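Local coordinates for protein replicative DNA helicase (Helicobacter pylori, PDB 3GXV) that probably unwinds duplex DNA at the replication fork as an ATP-driven hexamer, and interacts with primase, at residues N45-E50 / K75-E80; F66-M71 / A84-S89. All blocks are in the same frame, centred on the assembly; numbering follows the deposited sequence.

In the fold
Past helices 3-23 and 27-32, the chain enters helix 43-57, whose residues 45-50 give the first half of interaction 1. It then runs through helix 64-69, where 66-71 opens interaction 2, before 75-80 returns to helix 43-57 and closes a loop of 24 intervening residues. Residues 84-89, the last turn of helix 79-87 and the start of the loop after it, close the second, shorter loop, of 12 residues, against helix 64-69. The segments alternate along the sequence, so the two contacts cross rather than nest. Their centres lie about 8 Å apart, and they touch: Asn45 packs on Ile85, and Met71 on Ile77. Three consecutive helices, 43-57, 64-69 and 79-87, are thereby tied together.

Interaction 1 of 2, residues N45-E50 / K75-E80; sequences NGLFFE and KQIKEE
Phe48 carries the one flat group near Ile77: Ile85 lies over one face of its ring, Ile67 comes obliquely to CE1 from the other side, and Ile77 reaches the root of the side chain rather than the ring. The methyl CD1 of Ile77 lies 3.9 Å from Phe48 N and 4.2 Å from Phe48 CB. Ile77 gets there by extension: with chi2 at -179°, the CG1 branch is drawn out straight and its terminal methyl is laid against the helix. The same branch also serves Leu47. Leu47 CD2 sits 3.8 Å from Ile77 CG1, Leu47 CG is 3.9 Å from Ile77 CD1, and the two side chains run past each other in opposite directions, so that the contact follows the CG1 branch of Ile77 and the CG-CD2 arm of Leu47. The leucine CG stands opposite its own backbone N (chi1 -179°), which sends the isobutyl group out from the helix. Lys75 adds a more exposed border. Its chain bends twice and curls round Leu47 CD2, which is 4.0 Å from both Lys75 CG and Lys75 NZ, so the start of the lysine chain and its amino end lie against one methyl. No hydrogen bond crosses between the segments; the join is apolar. It seats the loop leading into helix 79-87 on helix 43-57, with Leu82 also against Ile77 and helix 3-23 packed on Phe48.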
ATOM      1  N   ASN B  45     -15.282   4.647  -8.981  1.00  4.24           N
ATOM      2  CA  ASN B  45     -14.025   5.305  -8.644  1.00  3.60           C
ATOM      3  C   ASN B  45     -14.145   5.919  -7.260  1.00  3.01           C
ATOM      4  O   ASN B  45     -13.175   5.973  -6.513  1.00  3.82           O
ATOM      5  CB  ASN B  45     -13.685   6.397  -9.662  1.00  3.78           C
ATOM      6  CG  ASN B  45     -13.293   5.836 -11.025  1.00  4.73           C
ATOM      7  OD1 ASN B  45     -12.963   4.656 -11.160  1.00  7.61           O
ATOM      8  ND2 ASN B  45     -13.315   6.688 -12.040  1.00  6.31           N
ATOM      9  N   GLY B  46     -15.339   6.408  -6.933  1.00  7.02           N
ATOM     10  CA  GLY B  46     -15.566   6.974  -5.618  1.00  4.54           C
ATOM     11  C   GLY B  46     -15.520   5.836  -4.609  1.00  5.34           C
ATOM     12  O   GLY B  46     -14.907   5.949  -3.543  1.00  6.97           O
ATOM     13  N   LEU B  47     -16.171   4.726  -4.938  1.00  7.14           N
ATOM     14  CA  LEU B  47     -16.188   3.568  -4.054  1.00  8.15           C
ATOM     15  C   LEU B  47     -14.744   3.147  -3.763  1.00  9.79           C
ATOM     16  O   LEU B  47     -14.401   2.797  -2.621  1.00  4.39           O
ATOM     17  CB  LEU B  47     -16.972   2.413  -4.699  1.00 13.00           C
ATOM     18  CG  LEU B  47     -17.142   1.089  -3.929  1.00 15.55           C
ATOM     19  CD1 LEU B  47     -17.347   1.361  -2.445  1.00 16.95           C
ATOM     20  CD2 LEU B  47     -18.331   0.310  -4.502  1.00 17.19           C
ATOM     21  N   PHE B  48     -13.911   3.185  -4.806  1.00  6.23           N
ATOM     22  CA  PHE B  48     -12.496   2.843  -4.689  1.00  8.66           C
ATOM     23  C   PHE B  48     -11.835   3.835  -3.728  1.00  9.88           C
ATOM     24  O   PHE B  48     -11.170   3.429  -2.780  1.00  8.31           O
ATOM     25  CB  PHE B  48     -11.804   2.934  -6.049  1.00  8.10           C
ATOM     26  CG  PHE B  48     -10.382   2.443  -6.045  1.00  6.25           C
ATOM     27  CD1 PHE B  48     -10.099   1.114  -6.302  1.00  5.75           C
ATOM     28  CD2 PHE B  48      -9.323   3.319  -5.807  1.00  7.32           C
ATOM     29  CE1 PHE B  48      -8.777   0.658  -6.324  1.00  7.13           C
ATOM     30  CE2 PHE B  48      -8.003   2.875  -5.825  1.00  4.79           C
ATOM     31  CZ  PHE B  48      -7.729   1.542  -6.088  1.00  4.00           C
ATOM     32  N   PHE B  49     -12.026   5.130  -3.976  1.00  8.20           N
ATOM     33  CA  PHE B  49     -11.453   6.162  -3.113  1.00 12.35           C
ATOM     34  C   PHE B  49     -11.843   5.909  -1.650  1.00 15.00           C
ATOM     35  O   PHE B  49     -11.067   6.144  -0.723  1.00 13.82           O
ATOM     36  CB  PHE B  49     -11.949   7.551  -3.541  1.00  8.95           C
ATOM     37  CG  PHE B  49     -11.179   8.691  -2.920  1.00  8.50           C
ATOM     38  CD1 PHE B  49      -9.792   8.773  -3.070  1.00  7.01           C
ATOM     39  CD2 PHE B  49     -11.829   9.655  -2.153  1.00  7.33           C
ATOM     40  CE1 PHE B  49      -9.072   9.792  -2.464  1.00  8.66           C
ATOM     41  CE2 PHE B  49     -11.109  10.685  -1.539  1.00  6.66           C
ATOM     42  CZ  PHE B  49      -9.736  10.749  -1.694  1.00  7.94           C
ATOM     43  N   GLU B  50     -13.061   5.416  -1.468  1.00 15.37           N
ATOM     44  CA  GLU B  50     -13.621   5.135  -0.158  1.00 15.64           C
ATOM     45  C   GLU B  50     -12.845   4.027   0.545  1.00 16.40           C
ATOM     46  O   GLU B  50     -12.394   4.192   1.679  1.00 15.61           O
ATOM     47  CB  GLU B  50     -15.076   4.720  -0.341  1.00 17.61           C
ATOM     48  CG  GLU B  50     -15.998   4.855   0.861  1.00 19.99           C
ATOM     49  CD  GLU B  50     -17.387   4.338   0.524  1.00 22.36           C
ATOM     50  OE1 GLU B  50     -17.570   3.102   0.523  1.00 24.65           O
ATOM     51  OE2 GLU B  50     -18.284   5.159   0.223  1.00 23.09           O
ATOM     52  N   LYS B  75     -21.681  -5.197  -1.985  1.00 56.29           N
ATOM     53  CA  LYS B  75     -21.529  -4.290  -3.096  1.00 56.08           C
ATOM     54  C   LYS B  75     -20.095  -4.566  -3.540  1.00 56.12           C
ATOM     55  O   LYS B  75     -19.206  -4.736  -2.701  1.00 59.33           O
ATOM     56  CB  LYS B  75     -21.656  -2.845  -2.599  1.00 52.48           C
ATOM     57  CG  LYS B  75     -21.598  -1.805  -3.677  1.00 48.08           C
ATOM     58  CD  LYS B  75     -22.787  -1.917  -4.602  1.00 45.57           C
ATOM     59  CE  LYS B  75     -22.819  -0.753  -5.571  1.00 45.52           C
ATOM     60  NZ  LYS B  75     -21.639  -0.745  -6.479  1.00 45.23           N
ATOM     61  N   GLN B  76     -19.874  -4.640  -4.846  1.00 53.25           N
ATOM     62  CA  GLN B  76     -18.541  -4.913  -5.355  1.00 50.40           C
ATOM     63  C   GLN B  76     -18.191  -4.067  -6.576  1.00 48.17           C
ATOM     64  O   GLN B  76     -19.072  -3.532  -7.252  1.00 49.73           O
ATOM     65  CB  GLN B  76     -18.418  -6.406  -5.687  1.00 49.14           C
ATOM     66  CG  GLN B  76     -17.089  -6.775  -6.307  1.00 46.72           C
ATOM     67  CD  GLN B  76     -16.683  -8.201  -6.024  1.00 45.31           C
ATOM     68  OE1 GLN B  76     -16.491  -8.583  -4.866  1.00 44.10           O
ATOM     69  NE2 GLN B  76     -16.542  -9.001  -7.079  1.00 44.10           N
ATOM     70  N   ILE B  77     -16.893  -3.941  -6.840  1.00 40.27           N
ATOM     71  CA  ILE B  77     -16.395  -3.177  -7.979  1.00 32.71           C
ATOM     72  C   ILE B  77     -16.020  -4.117  -9.127  1.00 31.95           C
ATOM     73  O   ILE B  77     -15.019  -4.831  -9.049  1.00 30.97           O
ATOM     74  CB  ILE B  77     -15.143  -2.345  -7.599  1.00 26.80           C
ATOM     75  CG1 ILE B  77     -15.507  -1.308  -6.540  1.00 22.25           C
ATOM     76  CG2 ILE B  77     -14.590  -1.645  -8.826  1.00 21.89           C
ATOM     77  CD1 ILE B  77     -14.346  -0.421  -6.125  1.00 17.99           C
ATOM     78  N   LYS B  78     -16.820  -4.102 -10.191  1.00 32.14           N
ATOM     79  CA  LYS B  78     -16.588  -4.959 -11.349  1.00 31.79           C
ATOM     80  C   LYS B  78     -15.137  -4.952 -11.798  1.00 32.49           C
ATOM     81  O   LYS B  78     -14.542  -3.888 -12.000  1.00 34.13           O
ATOM     82  CB  LYS B  78     -17.489  -4.540 -12.505  1.00 30.56           C
ATOM     83  CG  LYS B  78     -18.960  -4.735 -12.218  1.00 30.82           C
ATOM     84  CD  LYS B  78     -19.800  -4.423 -13.438  1.00 30.84           C
ATOM     85  CE  LYS B  78     -21.278  -4.650 -13.164  1.00 30.42           C
ATOM     86  NZ  LYS B  78     -22.081  -4.382 -14.389  1.00 31.53           N
ATOM     87  N   GLU B  79     -14.584  -6.155 -11.956  1.00 31.88           N
ATOM     88  CA  GLU B  79     -13.196  -6.336 -12.361  1.00 29.92           C
ATOM     89  C   GLU B  79     -12.703  -5.404 -13.451  1.00 27.67           C
ATOM     90  O   GLU B  79     -11.552  -4.959 -13.414  1.00 26.77           O
ATOM     91  CB  GLU B  79     -12.950  -7.784 -12.793  1.00 31.98           C
ATOM     92  CG  GLU B  79     -12.556  -8.712 -11.659  1.00 33.49           C
ATOM     93  CD  GLU B  79     -11.240  -8.319 -11.010  1.00 34.26           C
ATOM     94  OE1 GLU B  79     -10.221  -8.229 -11.727  1.00 34.79           O
ATOM     95  OE2 GLU B  79     -11.221  -8.107  -9.779  1.00 34.97           O
ATOM     96  N   GLU B  80     -13.549  -5.102 -14.427  1.00 23.68           N
ATOM     97  CA  GLU B  80     -13.109  -4.221 -15.499  1.00 20.72           C
ATOM     98  C   GLU B  80     -12.804  -2.816 -14.993  1.00 18.79           C
ATOM     99  O   GLU B  80     -11.929  -2.135 -15.529  1.00 14.66           O
ATOM    100  CB  GLU B  80     -14.152  -4.161 -16.618  1.00 24.68           C
ATOM    101  CG  GLU B  80     -15.566  -3.810 -16.176  1.00 30.56           C
ATOM    102  CD  GLU B  80     -16.448  -5.039 -15.982  1.00 34.67           C
ATOM    103  OE1 GLU B  80     -17.679  -4.860 -15.853  1.00 36.22           O
ATOM    104  OE2 GLU B  80     -15.919  -6.177 -15.953  1.00 36.02           O
TER

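Interaction 2 of 2, residues F66-M71 / A84-S89; sequences FIRQKM and AIFAAS
Phe86 reaches from helix 79-87 to Ile67 and Arg68 of helix 64-69, a separation of 10.6 Å between Ile67 CA and Phe86 CA that is bridged by the meeting of the two side chains. From CB the bond to CG points away from the carbonyl carbon (chi1 -69°), and the ring is carried out towards the facing helix. Along one side of the ring, CD2 comes within 4.0 Å of Arg68 NH1. The next carbon, CE2, is closer, 3.3 Å from Arg68 NH1. The guanidinium and ring planes stand 79° apart, close to perpendicular, and the nitrogen approaches obliquely. At the tip, CZ turns to the aliphatic neighbour: it is 4.1 Å from Ile67 CG1, which lies at the ring's edge near its plane, and 4.2 Å from Ile67 CB. The fold here is the all-helical DnaB N-terminal domain, in which a loop joins helices 64-69 and 79-87 and this ring packs between them. Arg68 starts out on a different course from Ile67, and a bend at chi3 (-138°) brings its guanidinium round to Phe86. The stronger hold on that group is a salt bridge from Arg68 NH2 to Glu64, with a long, weak ion pair between its NE and Glu79; NH1 meets the ring while the charge is paired with these acidic neighbours. Beyond, Ile67 packs on Ile62, and Arg68 also touches Leu4 of the second subunit.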
ATOM      1  N   PHE B  66      -5.105  -5.720  -1.175  1.00  9.36           N
ATOM      2  CA  PHE B  66      -6.003  -5.204  -0.156  1.00  9.36           C
ATOM      3  C   PHE B  66      -7.254  -4.476  -0.628  1.00 11.18           C
ATOM      4  O   PHE B  66      -8.263  -4.453   0.083  1.00  7.45           O
ATOM      5  CB  PHE B  66      -5.205  -4.341   0.798  1.00 10.57           C
ATOM      6  CG  PHE B  66      -4.154  -5.113   1.541  1.00 11.90           C
ATOM      7  CD1 PHE B  66      -4.516  -6.049   2.502  1.00  9.92           C
ATOM      8  CD2 PHE B  66      -2.805  -4.942   1.244  1.00 12.37           C
ATOM      9  CE1 PHE B  66      -3.560  -6.800   3.154  1.00 12.10           C
ATOM     10  CE2 PHE B  66      -1.841  -5.690   1.893  1.00 12.91           C
ATOM     11  CZ  PHE B  66      -2.218  -6.624   2.850  1.00 14.37           C
ATOM     12  N   ILE B  67      -7.211  -3.893  -1.825  1.00 13.68           N
ATOM     13  CA  ILE B  67      -8.382  -3.188  -2.323  1.00 14.96           C
ATOM     14  C   ILE B  67      -9.467  -4.215  -2.544  1.00 14.90           C
ATOM     15  O   ILE B  67     -10.629  -3.974  -2.243  1.00 15.53           O
ATOM     16  CB  ILE B  67      -8.101  -2.452  -3.653  1.00 14.61           C
ATOM     17  CG1 ILE B  67      -7.198  -1.248  -3.406  1.00 14.47           C
ATOM     18  CG2 ILE B  67      -9.405  -2.013  -4.287  1.00 14.52           C
ATOM     19  CD1 ILE B  67      -7.809  -0.201  -2.497  1.00 15.25           C
ATOM     20  N   ARG B  68      -9.076  -5.377  -3.048  1.00 19.23           N
ATOM     21  CA  ARG B  68     -10.033  -6.434  -3.317  1.00 21.71           C
ATOM     22  C   ARG B  68     -10.437  -7.158  -2.039  1.00 26.61           C
ATOM     23  O   ARG B  68     -11.528  -7.720  -1.960  1.00 25.70           O
ATOM     24  CB  ARG B  68      -9.452  -7.429  -4.309  1.00 20.45           C
ATOM     25  CG  ARG B  68      -9.039  -6.820  -5.636  1.00 20.67           C
ATOM     26  CD  ARG B  68      -9.176  -7.860  -6.733  1.00 22.71           C
ATOM     27  NE  ARG B  68      -8.069  -7.866  -7.681  1.00 23.38           N
ATOM     28  CZ  ARG B  68      -7.658  -6.806  -8.364  1.00 26.94           C
ATOM     29  NH1 ARG B  68      -8.258  -5.635  -8.205  1.00 29.18           N
ATOM     30  NH2 ARG B  68      -6.654  -6.922  -9.225  1.00 28.86           N
ATOM     31  N   GLN B  69      -9.553  -7.161  -1.048  1.00 26.65           N
ATOM     32  CA  GLN B  69      -9.866  -7.806   0.218  1.00 30.10           C
ATOM     33  C   GLN B  69     -10.817  -6.926   1.026  1.00 33.46           C
ATOM     34  O   GLN B  69     -11.716  -7.427   1.688  1.00 34.67           O
ATOM     35  CB  GLN B  69      -8.590  -8.054   1.036  1.00 28.66           C
ATOM     36  CG  GLN B  69      -7.822  -9.312   0.663  1.00 25.82           C
ATOM     37  CD  GLN B  69      -6.768  -9.677   1.701  1.00 23.60           C
ATOM     38  OE1 GLN B  69      -7.071  -9.797   2.888  1.00 25.80           O
ATOM     39  NE2 GLN B  69      -5.529  -9.863   1.259  1.00 20.10           N
ATOM     40  N   LYS B  70     -10.626  -5.612   0.953  1.00 36.93           N
ATOM     41  CA  LYS B  70     -11.456  -4.674   1.710  1.00 40.67           C
ATOM     42  C   LYS B  70     -12.746  -4.232   1.008  1.00 41.65           C
ATOM     43  O   LYS B  70     -13.428  -3.319   1.474  1.00 45.19           O
ATOM     44  CB  LYS B  70     -10.635  -3.440   2.092  1.00 37.45           C
ATOM     45  CG  LYS B  70     -11.118  -2.754   3.358  1.00 34.88           C
ATOM     46  CD  LYS B  70     -10.872  -3.636   4.583  1.00 32.90           C
ATOM     47  CE  LYS B  70     -11.583  -3.090   5.801  1.00 30.82           C
ATOM     48  NZ  LYS B  70     -13.051  -3.033   5.561  1.00 31.73           N
ATOM     49  N   MET B  71     -13.080  -4.873  -0.109  1.00 39.34           N
ATOM     50  CA  MET B  71     -14.302  -4.544  -0.838  1.00 36.40           C
ATOM     51  C   MET B  71     -15.522  -5.106  -0.100  1.00 36.08           C
ATOM     52  O   MET B  71     -15.597  -6.302   0.171  1.00 32.98           O
ATOM     53  CB  MET B  71     -14.235  -5.101  -2.260  1.00 35.19           C
ATOM     54  CG  MET B  71     -13.993  -4.033  -3.322  1.00 34.49           C
ATOM     55  SD  MET B  71     -14.134  -4.692  -4.995  1.00 36.92           S
ATOM     56  CE  MET B  71     -12.470  -4.510  -5.552  1.00 35.25           C
ATOM     57  N   ALA B  84      -9.038  -1.039 -14.850  1.00 22.65           N
ATOM     58  CA  ALA B  84      -9.044   0.280 -15.473  1.00 23.30           C
ATOM     59  C   ALA B  84      -8.206   1.207 -14.605  1.00 23.66           C
ATOM     60  O   ALA B  84      -7.332   1.932 -15.090  1.00 24.42           O
ATOM     61  CB  ALA B  84     -10.474   0.809 -15.575  1.00 24.56           C
ATOM     62  N   ILE B  85      -8.473   1.166 -13.307  1.00 20.11           N
ATOM     63  CA  ILE B  85      -7.759   1.999 -12.363  1.00 17.33           C
ATOM     64  C   ILE B  85      -6.295   1.591 -12.199  1.00 20.63           C
ATOM     65  O   ILE B  85      -5.405   2.445 -12.274  1.00 21.07           O
ATOM     66  CB  ILE B  85      -8.482   1.985 -11.008  1.00 14.20           C
ATOM     67  CG1 ILE B  85      -9.872   2.612 -11.185  1.00 10.39           C
ATOM     68  CG2 ILE B  85      -7.666   2.733  -9.965  1.00 12.28           C
ATOM     69  CD1 ILE B  85     -10.904   2.231 -10.129  1.00  2.81           C
ATOM     70  N   PHE B  86      -6.038   0.300 -12.007  1.00 19.04           N
ATOM     71  CA  PHE B  86      -4.667  -0.183 -11.829  1.00 20.42           C
ATOM     72  C   PHE B  86      -3.764  -0.066 -13.054  1.00 22.04           C
ATOM     73  O   PHE B  86      -2.549   0.071 -12.919  1.00 21.88           O
ATOM     74  CB  PHE B  86      -4.671  -1.643 -11.341  1.00 19.11           C
ATOM     75  CG  PHE B  86      -5.186  -1.812  -9.930  1.00 13.15           C
ATOM     76  CD1 PHE B  86      -4.486  -1.287  -8.860  1.00 11.51           C
ATOM     77  CD2 PHE B  86      -6.385  -2.463  -9.688  1.00 11.98           C
ATOM     78  CE1 PHE B  86      -4.971  -1.407  -7.560  1.00 12.18           C
ATOM     79  CE2 PHE B  86      -6.887  -2.591  -8.393  1.00 11.30           C
ATOM     80  CZ  PHE B  86      -6.179  -2.060  -7.324  1.00 11.11           C
ATOM     81  N   ALA B  87      -4.352  -0.109 -14.247  1.00 29.10           N
ATOM     82  CA  ALA B  87      -3.568  -0.028 -15.477  1.00 33.02           C
ATOM     83  C   ALA B  87      -3.284   1.399 -15.944  1.00 34.10           C
ATOM     84  O   ALA B  87      -2.313   1.636 -16.650  1.00 35.87           O
ATOM     85  CB  ALA B  87      -4.252  -0.812 -16.587  1.00 34.19           C
ATOM     86  N   ALA B  88      -4.129   2.346 -15.550  1.00 38.53           N
ATOM     87  CA  ALA B  88      -3.936   3.737 -15.936  1.00 40.08           C
ATOM     88  C   ALA B  88      -2.561   4.197 -15.470  1.00 39.88           C
ATOM     89  O   ALA B  88      -2.064   3.738 -14.446  1.00 43.06           O
ATOM     90  CB  ALA B  88      -5.020   4.606 -15.324  1.00 38.66           C
ATOM     91  N   SER B  89      -1.948   5.106 -16.219  1.00 35.68           N
ATOM     92  CA  SER B  89      -0.613   5.598 -15.896  1.00 32.98           C
ATOM     93  C   SER B  89      -0.531   6.663 -14.824  1.00 34.30           C
ATOM     94  O   SER B  89      -1.126   7.729 -14.933  1.00 32.84           O
ATOM     95  CB  SER B  89       0.057   6.125 -17.162  1.00 28.72           C
ATOM     96  OG  SER B  89       0.034   5.151 -18.191  1.00 22.90           O
TER